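Local atomic coordinates of Poly(A) RNA polymerase protein 2 (Saccharomyces cerevisiae, PDB entry 3NYB), a protein that probably adds poly(A) tails to RNA as the catalytic polymerase subunit of TRAMP, an RNA surveillance complex in which it pairs with the zinc knuckle protein Air2p. Residues T70-L74 / V164-Q169; P158-L163 / P210-L214; F187-L192 / L263-P268; F229-A235 / Y245-W251. The protein carries 1 engineered substitution. One frame throughout, in Å; residues are numbered along the deposited sequence.

Contact 1 (T70-L74 / V164-Q169)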
loop_
_atom_site.group_PDB
_atom_site.type_symbol
_atom_site.label_atom_id
_atom_site.label_comp_id
_atom_site.label_asym_id
_atom_site.label_seq_id
_atom_site.Cartn_x
_atom_site.Cartn_y
_atom_site.Cartn_z
ATOM N N THR A 70 -6.336 -12.543 -0.394
ATOM C CA THR A 70 -6.869 -11.357 0.243
ATOM C C THR A 70 -7.495 -10.677 -0.948
ATOM O O THR A 70 -7.618 -11.289 -2.009
ATOM C CB THR A 70 -5.756 -10.486 0.860
ATOM O OG1 THR A 70 -4.902 -9.962 -0.162
ATOM C CG2 THR A 70 -4.902 -11.316 1.810
ATOM N N ASP A 71 -7.896 -9.430 -0.831
ATOM C CA ASP A 71 -8.348 -8.748 -2.035
ATOM C C ASP A 71 -7.591 -7.447 -2.151
ATOM O O ASP A 71 -8.179 -6.364 -2.129
ATOM C CB ASP A 71 -9.854 -8.539 -2.007
ATOM C CG ASP A 71 -10.614 -9.798 -2.371
ATOM O OD1 ASP A 71 -10.788 -10.071 -3.589
ATOM O OD2 ASP A 71 -11.043 -10.512 -1.434
ATOM N N LEU A 72 -6.269 -7.576 -2.256
ATOM C CA LEU A 72 -5.374 -6.442 -2.267
ATOM C C LEU A 72 -4.675 -6.364 -3.619
ATOM O O LEU A 72 -3.596 -5.778 -3.743
ATOM C CB LEU A 72 -4.350 -6.563 -1.139
ATOM C CG LEU A 72 -4.875 -6.760 0.282
ATOM C CD1 LEU A 72 -3.751 -6.639 1.299
ATOM C CD2 LEU A 72 -5.947 -5.746 0.592
ATOM N N TYR A 73 -5.303 -6.946 -4.637
ATOM C CA TYR A 73 -4.701 -7.006 -5.963
ATOM C C TYR A 73 -5.223 -5.906 -6.880
ATOM O O TYR A 73 -6.408 -5.580 -6.859
ATOM C CB TYR A 73 -4.976 -8.365 -6.598
ATOM C CG TYR A 73 -6.431 -8.606 -6.872
ATOM C CD1 TYR A 73 -6.999 -8.253 -8.090
ATOM C CD2 TYR A 73 -7.250 -9.171 -5.906
ATOM C CE1 TYR A 73 -8.347 -8.464 -8.332
ATOM C CE2 TYR A 73 -8.600 -9.386 -6.141
ATOM C CZ TYR A 73 -9.138 -9.040 -7.351
ATOM O OH TYR A 73 -10.471 -9.264 -7.582
ATOM N N LEU A 74 -4.336 -5.328 -7.679
ATOM C CA LEU A 74 -4.771 -4.452 -8.757
ATOM C C LEU A 74 -5.153 -5.283 -9.998
ATOM O O LEU A 74 -4.456 -6.235 -10.372
ATOM C CB LEU A 74 -3.691 -3.426 -9.101
ATOM C CG LEU A 74 -3.285 -2.373 -8.071
ATOM C CD1 LEU A 74 -2.239 -1.420 -8.670
ATOM C CD2 LEU A 74 -4.491 -1.601 -7.580
ATOM N N VAL A 164 -4.825 0.631 1.143
ATOM C CA VAL A 164 -3.795 -0.142 0.460
ATOM C C VAL A 164 -4.010 -0.140 -1.053
ATOM O O VAL A 164 -3.066 0.070 -1.825
ATOM C CB VAL A 164 -3.710 -1.577 0.990
ATOM C CG1 VAL A 164 -2.814 -2.407 0.108
ATOM C CG2 VAL A 164 -3.177 -1.570 2.418
ATOM N N LEU A 165 -5.252 -0.345 -1.483
ATOM C CA LEU A 165 -5.532 -0.326 -2.912
ATOM C C LEU A 165 -5.158 1.022 -3.535
ATOM O O LEU A 165 -4.504 1.071 -4.566
ATOM C CB LEU A 165 -6.984 -0.691 -3.191
ATOM C CG LEU A 165 -7.289 -2.170 -2.948
ATOM C CD1 LEU A 165 -8.785 -2.456 -3.106
ATOM C CD2 LEU A 165 -6.451 -3.042 -3.875
ATOM N N ILE A 166 -5.547 2.114 -2.892
ATOM C CA ILE A 166 -5.210 3.441 -3.398
ATOM C C ILE A 166 -3.704 3.657 -3.490
ATOM O O ILE A 166 -3.180 4.033 -4.540
ATOM C CB ILE A 166 -5.806 4.536 -2.523
ATOM C CG1 ILE A 166 -7.310 4.335 -2.386
ATOM C CG2 ILE A 166 -5.525 5.889 -3.125
ATOM C CD1 ILE A 166 -8.052 4.465 -3.683
ATOM N N VAL A 167 -3.013 3.415 -2.382
ATOM C CA VAL A 167 -1.566 3.553 -2.337
ATOM C C VAL A 167 -0.900 2.617 -3.347
ATOM O O VAL A 167 0.138 2.946 -3.931
ATOM C CB VAL A 167 -1.030 3.242 -0.931
ATOM C CG1 VAL A 167 0.448 3.580 -0.835
ATOM C CG2 VAL A 167 -1.797 4.017 0.106
ATOM N N LYS A 168 -1.493 1.444 -3.544
ATOM C CA LYS A 168 -0.919 0.469 -4.460
ATOM C C LYS A 168 -1.046 1.027 -5.872
ATOM O O LYS A 168 -0.068 1.087 -6.621
ATOM C CB LYS A 168 -1.631 -0.877 -4.323
ATOM C CG LYS A 168 -0.711 -2.076 -4.048
ATOM C CD LYS A 168 -1.455 -3.151 -3.255
ATOM C CE LYS A 168 -0.665 -4.445 -3.100
ATOM N NZ LYS A 168 -0.459 -5.150 -4.390
ATOM N N GLN A 169 -2.251 1.469 -6.216
ATOM C CA GLN A 169 -2.497 2.079 -7.516
ATOM C C GLN A 169 -1.570 3.262 -7.739
ATOM O O GLN A 169 -0.907 3.368 -8.770
ATOM C CB GLN A 169 -3.943 2.545 -7.631
ATOM C CG GLN A 169 -4.234 3.305 -8.919
ATOM C CD GLN A 169 -3.849 2.515 -10.160
ATOM O OE1 GLN A 169 -3.934 1.289 -10.177
ATOM N NE2 GLN A 169 -3.425 3.217 -11.204
#
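The loop joining strands 62-65 and 79-83 of the palm domain seats Leu-72 and Leu-74 against one side of helix 160-173. Leu-72 meets the helix mainly through its backbone: CD2 of Leu-165 lies 3.8 Å from Leu-72 C, while CD1 of the same leucine comes within 4.1 Å of Asp-71 O. The side chain of Leu-72 adds a looser apolar touch, its CD1 standing 4.5 Å from Val-164 CG1. One turn on, the end of Lys-168 lies alongside Leu-72 O, with CD, CE and NZ all close to it; NZ makes a weak hydrogen bond to Leu-72 O at 3.3 Å, the sole one across the contact. Leu-74 and Gln-169 cross at about a right angle. With the CG of Leu-74 beside its own backbone N (chi1 -65°), CD1 sits 3.5 Å from Gln-169 OE1 and CD2 faces Leu-165, the two CD2 atoms 4.4 Å apart. Replacing Leu-74 by an alanine would probably open a gap beside Leu-165 and give the Gln-169 amide more freedom to turn. Ser-77 holds Leu-74 O from the loop side, and Phe-28 of helix 17-31 packs on Gln-169. A loop of this kind, following the Gly-66/Ser-67 pair and leading into the next strand, is consistent with the glycine-serine signature of the nucleotidyltransferase fold.

Contact 2 (P158-L163 / P210-L214)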
loop_
_atom_site.group_PDB
_atom_site.type_symbol
_atom_site.label_atom_id
_atom_site.label_comp_id
_atom_site.label_asym_id
_atom_site.label_seq_id
_atom_site.Cartn_x
_atom_site.Cartn_y
_atom_site.Cartn_z
ATOM N N PRO A 158 -10.375 -1.618 10.198
ATOM C CA PRO A 158 -11.243 -1.057 9.157
ATOM C C PRO A 158 -10.527 0.019 8.338
ATOM O O PRO A 158 -9.953 0.953 8.897
ATOM C CB PRO A 158 -12.401 -0.453 9.959
ATOM C CG PRO A 158 -12.386 -1.196 11.270
ATOM C CD PRO A 158 -10.934 -1.442 11.548
ATOM N N GLY A 159 -10.550 -0.123 7.019
ATOM C CA GLY A 159 -9.959 0.868 6.145
ATOM C C GLY A 159 -8.674 0.391 5.510
ATOM O O GLY A 159 -8.206 0.958 4.516
ATOM N N LEU A 160 -8.101 -0.662 6.080
ATOM C CA LEU A 160 -6.818 -1.164 5.603
ATOM C C LEU A 160 -6.824 -1.499 4.097
ATOM O O LEU A 160 -5.998 -0.985 3.342
ATOM C CB LEU A 160 -6.383 -2.371 6.426
ATOM C CG LEU A 160 -4.960 -2.829 6.124
ATOM C CD1 LEU A 160 -3.982 -1.648 6.155
ATOM C CD2 LEU A 160 -4.533 -3.930 7.074
ATOM N N ARG A 161 -7.756 -2.346 3.669
ATOM C CA ARG A 161 -7.860 -2.706 2.263
ATOM C C ARG A 161 -7.984 -1.484 1.334
ATOM O O ARG A 161 -7.264 -1.378 0.339
ATOM C CB ARG A 161 -9.032 -3.673 2.041
ATOM C CG ARG A 161 -9.296 -3.991 0.571
ATOM C CD ARG A 161 -10.227 -5.178 0.353
ATOM N NE ARG A 161 -10.537 -5.347 -1.068
ATOM C CZ ARG A 161 -11.584 -4.809 -1.690
ATOM N NH1 ARG A 161 -12.459 -4.067 -1.035
ATOM N NH2 ARG A 161 -11.763 -5.022 -2.982
ATOM N N GLU A 162 -8.890 -0.566 1.658
ATOM C CA GLU A 162 -9.161 0.584 0.793
ATOM C C GLU A 162 -7.937 1.459 0.609
ATOM O O GLU A 162 -7.604 1.839 -0.508
ATOM C CB GLU A 162 -10.285 1.447 1.364
ATOM C CG GLU A 162 -11.668 0.832 1.297
ATOM C CD GLU A 162 -11.843 -0.335 2.248
ATOM O OE1 GLU A 162 -12.846 -1.062 2.081
ATOM O OE2 GLU A 162 -10.985 -0.537 3.147
ATOM N N LEU A 163 -7.274 1.797 1.711
ATOM C CA LEU A 163 -6.103 2.648 1.609
ATOM C C LEU A 163 -4.968 1.927 0.894
ATOM O O LEU A 163 -4.244 2.530 0.107
ATOM C CB LEU A 163 -5.671 3.174 2.979
ATOM C CG LEU A 163 -6.660 4.187 3.553
ATOM C CD1 LEU A 163 -6.042 4.960 4.700
ATOM C CD2 LEU A 163 -7.107 5.137 2.462
ATOM N N PRO A 210 -12.487 4.995 10.611
ATOM C CA PRO A 210 -11.730 5.171 9.367
ATOM C C PRO A 210 -12.614 5.090 8.122
ATOM O O PRO A 210 -12.485 5.946 7.249
ATOM C CB PRO A 210 -10.731 4.016 9.402
ATOM C CG PRO A 210 -10.534 3.750 10.860
ATOM C CD PRO A 210 -11.892 3.968 11.479
ATOM N N LYS A 211 -13.501 4.097 8.063
ATOM C CA LYS A 211 -14.371 3.887 6.908
ATOM C C LYS A 211 -15.225 5.115 6.605
ATOM O O LYS A 211 -15.774 5.244 5.506
ATOM C CB LYS A 211 -15.291 2.680 7.132
ATOM C CG LYS A 211 -14.592 1.336 7.280
ATOM C CD LYS A 211 -14.306 0.688 5.935
ATOM C CE LYS A 211 -14.445 -0.830 6.022
ATOM N NZ LYS A 211 -15.840 -1.235 6.377
ATOM N N ASP A 212 -15.349 6.009 7.581
ATOM C CA ASP A 212 -16.085 7.257 7.374
ATOM C C ASP A 212 -15.134 8.442 7.250
ATOM O O ASP A 212 -15.560 9.598 7.246
ATOM C CB ASP A 212 -17.087 7.502 8.507
ATOM C CG ASP A 212 -18.283 6.562 8.448
ATOM O OD1 ASP A 212 -18.680 6.155 7.329
ATOM O OD2 ASP A 212 -18.830 6.234 9.526
ATOM N N ASN A 213 -13.846 8.142 7.131
ATOM C CA ASN A 213 -12.818 9.171 7.132
ATOM C C ASN A 213 -11.629 8.825 6.233
ATOM O O ASN A 213 -10.511 9.306 6.446
ATOM C CB ASN A 213 -12.331 9.415 8.569
ATOM C CG ASN A 213 -13.374 10.114 9.439
ATOM O OD1 ASN A 213 -13.569 11.328 9.336
ATOM N ND2 ASN A 213 -14.035 9.353 10.310
ATOM N N LEU A 214 -11.846 7.992 5.226
ATOM C CA LEU A 214 -10.697 7.582 4.433
ATOM C C LEU A 214 -10.132 8.706 3.545
ATOM O O LEU A 214 -8.980 8.645 3.114
ATOM C CB LEU A 214 -11.060 6.395 3.538
ATOM C CG LEU A 214 -10.956 5.008 4.175
ATOM C CD1 LEU A 214 -11.968 4.857 5.301
ATOM C CD2 LEU A 214 -11.152 3.921 3.131
#
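Pro-158 lies against Pro-210 in the close-fitting half of this contact, where backbone meets ring: Pro-158 O faces Pro-210 CB at 3.2 Å. Gly-159, with Lys-211 and Leu-214 as its neighbours, brings the two segments nearest, its CA 5.4 Å from that of Lys-211. Its positive phi (108°) would jam any CB against the preceding carbonyl oxygen, which by itself calls for a glycine. Deeper in, Leu-163 CD2 packs on Leu-214 CG at 4.2 Å. Leu-214 also lies against the aliphatic part of Glu-162, but the exact placing of its methyl groups is doubtful in the model. Two helix starts are joined here: Gly-159 is the N-cap residue of helix 160-173, and Asn-213 occupies the same position ahead of helix 214-228. Asn-213 makes no capping bond; its OD1 accepts instead from the backbone N of Ile-29 of the Air2p chain, and its ND2 bonds to Asp-209 O. The solvent side is looser. There Lys-211, its chain bent at three successive torsions, runs past Pro-158, CG to CB 3.9 Å, and puts CD 4.0 Å from Gly-159 N. Its NZ stops 5.2 Å from Glu-162 OE1, so the opposite charges may attract at a distance but form no salt bridge.

Contact 3 (F187-L192 / L263-P268)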
loop_
_atom_site.group_PDB
_atom_site.type_symbol
_atom_site.label_atom_id
_atom_site.label_comp_id
_atom_site.label_asym_id
_atom_site.label_seq_id
_atom_site.Cartn_x
_atom_site.Cartn_y
_atom_site.Cartn_z
ATOM N N PHE A 187 4.098 -6.443 1.134
ATOM C CA PHE A 187 3.997 -6.473 2.593
ATOM C C PHE A 187 4.366 -5.109 3.186
ATOM O O PHE A 187 3.680 -4.590 4.066
ATOM C CB PHE A 187 4.858 -7.596 3.192
ATOM C CG PHE A 187 4.963 -7.546 4.691
ATOM C CD1 PHE A 187 4.016 -8.160 5.488
ATOM C CD2 PHE A 187 6.009 -6.875 5.299
ATOM C CE1 PHE A 187 4.113 -8.108 6.859
ATOM C CE2 PHE A 187 6.108 -6.814 6.666
ATOM C CZ PHE A 187 5.160 -7.431 7.448
ATOM N N SER A 188 5.442 -4.526 2.682
ATOM C CA SER A 188 5.883 -3.215 3.135
ATOM C C SER A 188 4.783 -2.174 3.038
ATOM O O SER A 188 4.584 -1.381 3.958
ATOM C CB SER A 188 7.097 -2.751 2.327
ATOM O OG SER A 188 8.188 -3.639 2.507
ATOM N N ILE A 189 4.076 -2.157 1.917
ATOM C CA ILE A 189 3.034 -1.161 1.733
ATOM C C ILE A 189 1.964 -1.381 2.783
ATOM O O ILE A 189 1.523 -0.440 3.444
ATOM C CB ILE A 189 2.395 -1.237 0.349
ATOM C CG1 ILE A 189 3.459 -1.092 -0.741
ATOM C CG2 ILE A 189 1.346 -0.146 0.199
ATOM C CD1 ILE A 189 2.928 -1.371 -2.147
ATOM N N ILE A 190 1.554 -2.636 2.936
ATOM C CA ILE A 190 0.534 -2.990 3.913
ATOM C C ILE A 190 0.949 -2.526 5.297
ATOM O O ILE A 190 0.159 -1.916 6.023
ATOM C CB ILE A 190 0.295 -4.493 3.952
ATOM C CG1 ILE A 190 -0.030 -4.998 2.549
ATOM C CG2 ILE A 190 -0.824 -4.821 4.907
ATOM C CD1 ILE A 190 -0.388 -6.470 2.505
ATOM N N CYS A 191 2.199 -2.806 5.650
ATOM C CA CYS A 191 2.739 -2.385 6.938
ATOM C C CYS A 191 2.571 -0.887 7.191
ATOM O O CYS A 191 2.018 -0.489 8.216
ATOM C CB CYS A 191 4.210 -2.769 7.071
ATOM S SG CYS A 191 4.880 -2.359 8.677
ATOM N N LEU A 192 3.052 -0.065 6.262
ATOM C CA LEU A 192 2.997 1.388 6.423
ATOM C C LEU A 192 1.596 1.887 6.716
ATOM O O LEU A 192 1.382 2.669 7.637
ATOM C CB LEU A 192 3.516 2.091 5.174
ATOM C CG LEU A 192 4.965 1.858 4.775
ATOM C CD1 LEU A 192 5.227 2.543 3.442
ATOM C CD2 LEU A 192 5.926 2.344 5.848
ATOM N N LEU A 263 14.232 2.579 4.055
ATOM C CA LEU A 263 13.120 2.086 4.850
ATOM C C LEU A 263 13.537 0.857 5.642
ATOM O O LEU A 263 14.096 -0.082 5.083
ATOM C CB LEU A 263 11.960 1.721 3.936
ATOM C CG LEU A 263 10.543 1.924 4.468
ATOM C CD1 LEU A 263 9.587 0.980 3.748
ATOM C CD2 LEU A 263 10.489 1.698 5.959
ATOM N N ALA A 264 13.259 0.864 6.942
ATOM C CA ALA A 264 13.580 -0.270 7.802
ATOM C C ALA A 264 12.344 -0.795 8.504
ATOM O O ALA A 264 11.803 -0.159 9.408
ATOM C CB ALA A 264 14.625 0.115 8.812
ATOM N N ILE A 265 11.894 -1.960 8.069
ATOM C CA ILE A 265 10.739 -2.604 8.660
ATOM C C ILE A 265 11.167 -3.993 9.107
ATOM O O ILE A 265 11.752 -4.750 8.328
ATOM C CB ILE A 265 9.576 -2.702 7.653
ATOM C CG1 ILE A 265 9.030 -1.318 7.338
ATOM C CG2 ILE A 265 8.462 -3.560 8.199
ATOM C CD1 ILE A 265 8.050 -1.312 6.194
ATOM N N GLN A 266 10.887 -4.313 10.367
ATOM C CA GLN A 266 11.334 -5.564 10.963
ATOM C C GLN A 266 10.683 -6.784 10.322
ATOM O O GLN A 266 9.454 -6.905 10.299
ATOM C CB GLN A 266 11.062 -5.556 12.467
ATOM C CG GLN A 266 11.825 -6.611 13.234
ATOM C CD GLN A 266 11.941 -6.280 14.702
ATOM O OE1 GLN A 266 10.933 -6.086 15.388
ATOM N NE2 GLN A 266 13.176 -6.213 15.199
ATOM N N ASP A 267 11.515 -7.685 9.805
ATOM C CA ASP A 267 11.030 -8.907 9.171
ATOM C C ASP A 267 10.289 -9.766 10.189
ATOM O O ASP A 267 10.869 -10.174 11.192
ATOM C CB ASP A 267 12.197 -9.688 8.564
ATOM C CG ASP A 267 11.742 -10.798 7.637
ATOM O OD1 ASP A 267 10.532 -11.120 7.643
ATOM O OD2 ASP A 267 12.596 -11.346 6.900
ATOM N N PRO A 268 9.000 -10.043 9.937
ATOM C CA PRO A 268 8.172 -10.784 10.896
ATOM C C PRO A 268 8.667 -12.192 11.179
ATOM O O PRO A 268 8.314 -12.753 12.208
ATOM C CB PRO A 268 6.815 -10.867 10.197
ATOM C CG PRO A 268 6.799 -9.749 9.264
ATOM C CD PRO A 268 8.211 -9.591 8.781
#
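Ile-265 and Pro-268 meet Phe-187, Ser-188, Cys-191 and Leu-192 along one side of helix 186-198, and every touch between them is apolar or van der Waals in kind. Among the aliphatic contacts, Ile-265 is the central piece. Its CG2 is anti to the backbone N while CG1 lies beside it (chi1 -68°), which sends CD1 toward Ser-188 and Leu-192, one turn apart, and CG2 toward Cys-191 and Phe-187. CD1 rests 4.2 Å from both Leu-192 CD2 and Ser-188 CB. Leu-192 CD2 also reaches Leu-263 CD1, at 4.4 Å. The sulfur contact comes from the other branch, with Cys-191 SG 3.8 Å from Ile-265 CG2. Aromatic contacts lie at the far end. CG of Phe-187 is anti to the backbone N (chi1 171°), which carries the ring out to Pro-268; CZ meets Pro-268 CG at 3.4 Å, the proline ring arriving obliquely from the opposite direction, and CE2 lies 4.3 Å from Ile-265 CG2. Trp-153 of helix 145-155 meets the same phenyl ring, with the planes at about 30°. If Phe-187 were a serine, Pro-268 would probably lose its partner on this helix, and a gap would be likely to open beside Trp-153 and Ile-265. The polar backbone is used in another direction: Ala-264 and Gln-266 bond to Leu-236 of strand 234-238, and Ile-265 to Ile-275. With no hydrogen bond crossing the contact, the fit of the helix to the extended 263-268 segment rests on shape and the burial of apolar groups.

Contact 4 (F229-A235 / Y245-W251)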
loop_
_atom_site.group_PDB
_atom_site.type_symbol
_atom_site.label_atom_id
_atom_site.label_comp_id
_atom_site.label_asym_id
_atom_site.label_seq_id
_atom_site.Cartn_x
_atom_site.Cartn_y
_atom_site.Cartn_z
ATOM N N PHE A 229 8.177 11.456 8.209
ATOM C CA PHE A 229 8.728 10.242 8.790
ATOM C C PHE A 229 10.257 10.273 8.790
ATOM O O PHE A 229 10.888 10.528 7.765
ATOM C CB PHE A 229 8.191 8.991 8.096
ATOM C CG PHE A 229 8.550 7.709 8.801
ATOM C CD1 PHE A 229 7.751 7.208 9.809
ATOM C CD2 PHE A 229 9.698 7.010 8.456
ATOM C CE1 PHE A 229 8.088 6.024 10.462
ATOM C CE2 PHE A 229 10.040 5.829 9.103
ATOM C CZ PHE A 229 9.232 5.339 10.109
ATOM N N GLY A 230 10.844 10.030 9.959
ATOM C CA GLY A 230 12.288 10.027 10.099
ATOM C C GLY A 230 12.901 8.766 9.528
ATOM O O GLY A 230 13.312 7.874 10.266
ATOM N N TYR A 231 12.953 8.690 8.207
ATOM C CA TYR A 231 13.476 7.510 7.535
ATOM C C TYR A 231 14.870 7.157 8.012
ATOM O O TYR A 231 15.182 5.985 8.215
ATOM C CB TYR A 231 13.472 7.722 6.023
ATOM C CG TYR A 231 12.093 7.600 5.443
ATOM C CD1 TYR A 231 11.593 6.362 5.070
ATOM C CD2 TYR A 231 11.282 8.713 5.294
ATOM C CE1 TYR A 231 10.330 6.238 4.548
ATOM C CE2 TYR A 231 10.011 8.602 4.772
ATOM C CZ TYR A 231 9.539 7.359 4.401
ATOM O OH TYR A 231 8.272 7.225 3.885
ATOM N N ASP A 232 15.699 8.180 8.184
ATOM C CA ASP A 232 17.071 7.999 8.644
ATOM C C ASP A 232 17.135 7.289 9.993
ATOM O O ASP A 232 17.958 6.396 10.181
ATOM C CB ASP A 232 17.794 9.352 8.729
ATOM C CG ASP A 232 18.268 9.852 7.373
ATOM O OD1 ASP A 232 19.248 9.292 6.833
ATOM O OD2 ASP A 232 17.666 10.815 6.855
ATOM N N ASP A 233 16.249 7.667 10.913
ATOM C CA ASP A 233 16.364 7.264 12.318
ATOM C C ASP A 233 15.280 6.318 12.870
ATOM O O ASP A 233 15.501 5.668 13.890
ATOM C CB ASP A 233 16.440 8.508 13.212
ATOM C CG ASP A 233 17.473 9.516 12.734
ATOM O OD1 ASP A 233 18.672 9.173 12.673
ATOM O OD2 ASP A 233 17.087 10.663 12.434
ATOM N N VAL A 234 14.116 6.243 12.226
ATOM C CA VAL A 234 13.006 5.455 12.770
ATOM C C VAL A 234 12.719 4.163 12.003
ATOM O O VAL A 234 12.705 4.153 10.775
ATOM C CB VAL A 234 11.710 6.284 12.832
ATOM C CG1 VAL A 234 10.622 5.516 13.566
ATOM C CG2 VAL A 234 11.969 7.616 13.501
ATOM N N ALA A 235 12.472 3.080 12.736
ATOM C CA ALA A 235 12.148 1.786 12.134
ATOM C C ALA A 235 10.759 1.314 12.556
ATOM O O ALA A 235 10.174 1.852 13.497
ATOM C CB ALA A 235 13.192 0.747 12.512
ATOM N N TYR A 245 7.289 2.019 16.630
ATOM C CA TYR A 245 8.528 2.587 16.113
ATOM C C TYR A 245 9.660 2.278 17.082
ATOM O O TYR A 245 9.463 2.265 18.296
ATOM C CB TYR A 245 8.452 4.108 15.969
ATOM C CG TYR A 245 7.349 4.654 15.098
ATOM C CD1 TYR A 245 6.774 3.891 14.091
ATOM C CD2 TYR A 245 6.910 5.960 15.261
ATOM C CE1 TYR A 245 5.764 4.409 13.291
ATOM C CE2 TYR A 245 5.909 6.486 14.466
ATOM C CZ TYR A 245 5.337 5.708 13.483
ATOM O OH TYR A 245 4.339 6.240 12.699
ATOM N N PHE A 246 10.849 2.033 16.551
ATOM C CA PHE A 246 12.044 2.039 17.385
ATOM C C PHE A 246 13.215 2.659 16.639
ATOM O O PHE A 246 13.283 2.573 15.419
ATOM C CB PHE A 246 12.380 0.643 17.935
ATOM C CG PHE A 246 12.525 -0.426 16.888
ATOM C CD1 PHE A 246 13.757 -0.692 16.316
ATOM C CD2 PHE A 246 11.438 -1.199 16.513
ATOM C CE1 PHE A 246 13.895 -1.690 15.367
ATOM C CE2 PHE A 246 11.571 -2.197 15.567
ATOM C CZ PHE A 246 12.801 -2.442 14.992
ATOM N N PRO A 247 14.133 3.311 17.374
ATOM C CA PRO A 247 15.246 4.019 16.732
ATOM C C PRO A 247 16.223 3.027 16.104
ATOM O O PRO A 247 16.437 1.947 16.650
ATOM C CB PRO A 247 15.910 4.770 17.897
ATOM C CG PRO A 247 14.950 4.657 19.060
ATOM C CD PRO A 247 14.207 3.388 18.843
ATOM N N LYS A 248 16.798 3.383 14.963
ATOM C CA LYS A 248 17.719 2.488 14.279
ATOM C C LYS A 248 18.829 2.075 15.225
ATOM O O LYS A 248 19.237 0.912 15.257
ATOM C CB LYS A 248 18.324 3.171 13.053
ATOM C CG LYS A 248 17.307 3.656 12.032
ATOM C CD LYS A 248 16.732 2.509 11.228
ATOM C CE LYS A 248 15.728 3.015 10.204
ATOM N NZ LYS A 248 16.383 3.680 9.043
ATOM N N SER A 249 19.302 3.048 16.000
ATOM C CA SER A 249 20.457 2.878 16.876
ATOM C C SER A 249 20.326 1.721 17.864
ATOM O O SER A 249 21.333 1.187 18.326
ATOM C CB SER A 249 20.735 4.184 17.620
ATOM O OG SER A 249 19.521 4.825 17.969
ATOM N N THR A 250 19.093 1.332 18.179
ATOM C CA THR A 250 18.847 0.226 19.102
ATOM C C THR A 250 18.816 -1.122 18.385
ATOM O O THR A 250 19.004 -2.169 19.008
ATOM C CB THR A 250 17.526 0.409 19.884
ATOM O OG1 THR A 250 16.423 -0.039 19.087
ATOM C CG2 THR A 250 17.321 1.867 20.265
ATOM N N TRP A 251 18.572 -1.098 17.078
ATOM C CA TRP A 251 18.564 -2.328 16.293
ATOM C C TRP A 251 19.995 -2.700 15.968
ATOM O O TRP A 251 20.518 -2.330 14.919
ATOM C CB TRP A 251 17.762 -2.166 14.998
ATOM C CG TRP A 251 17.300 -3.477 14.413
ATOM C CD1 TRP A 251 17.733 -4.724 14.754
ATOM C CD2 TRP A 251 16.332 -3.658 13.361
ATOM N NE1 TRP A 251 17.086 -5.672 13.994
ATOM C CE2 TRP A 251 16.237 -5.051 13.142
ATOM C CE3 TRP A 251 15.558 -2.787 12.604
ATOM C CZ2 TRP A 251 15.369 -5.577 12.173
ATOM C CZ3 TRP A 251 14.702 -3.322 11.649
ATOM C CH2 TRP A 251 14.617 -4.704 11.443
#
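Val-234 to Ala-235 and Phe-246 to Pro-247 run antiparallel, Ala-235/Phe-246 being a hydrogen-bonded pair (Ala-235 N to Phe-246 O 2.8 Å, Phe-246 N to Ala-235 O 3.1 Å) and Val-234/Pro-247 a non-hydrogen-bonded one. They belong to the beta hairpin 234-238/243-247, and its ladder is prolonged where Lys-248 N donates to Asp-233 O at 2.8 Å. On the face bearing Ala-235 and Phe-246, the alanine methyl lies over the phenyl ring in a CH-pi contact, CB 4.1 Å from the ring centroid and 21° off its normal. Phe-246 in turn sets CZ over one face of Trp-251. The side chains of Val-234 and Tyr-245 cross at a slant, Val-234 CG1 touching Tyr-245 CB at 3.5 Å. Phe-229 forms a T-shaped pair with Tyr-245: the phenyl edge, led by CE1, points at the tyrosine face, with centroids 5.6 Å apart and planes at 85°. Several of these residues also meet the Air2p chain, whose Tyr-50 packs on Val-234 and whose Ser-67 bonds to Asp-233 OD2. Lys-248 ties the preceding turn to the hairpin. Bent at chi2 and chi4, its chain passes Ala-235 and Val-234 O to deliver the ammonium to backbone carbonyls, weakly to Asp-232 O and more firmly to Tyr-231 O, where NZ sits 2.7 Å away with a C=O...N angle of 165°.

Contacts 1 and 2 share helix 160-173, their centres 12 Å apart; Arg-161 NE of the second probably bonds to Asp-71 O of the first at 2.8 Å. Helix 186-198 then carries the packing onward: Ile-190 CD1 of contact 3 lies 3.6 Å from Leu-72 CD1 of contact 1. Contacts 3 and 4, about 13 Å apart between centres, meet where Ala-264 CB approaches Lys-248 CE at 3.4 Å and where Gln-266 passes Trp-251. Contact 4 touches neither contact 1 nor contact 2. Of the four, contact 1 uses the loop that follows what is probably the Gly-Ser signature, and so probably lies nearest the catalytic site, whereas contacts 2 and 4 reach the Air2p chain.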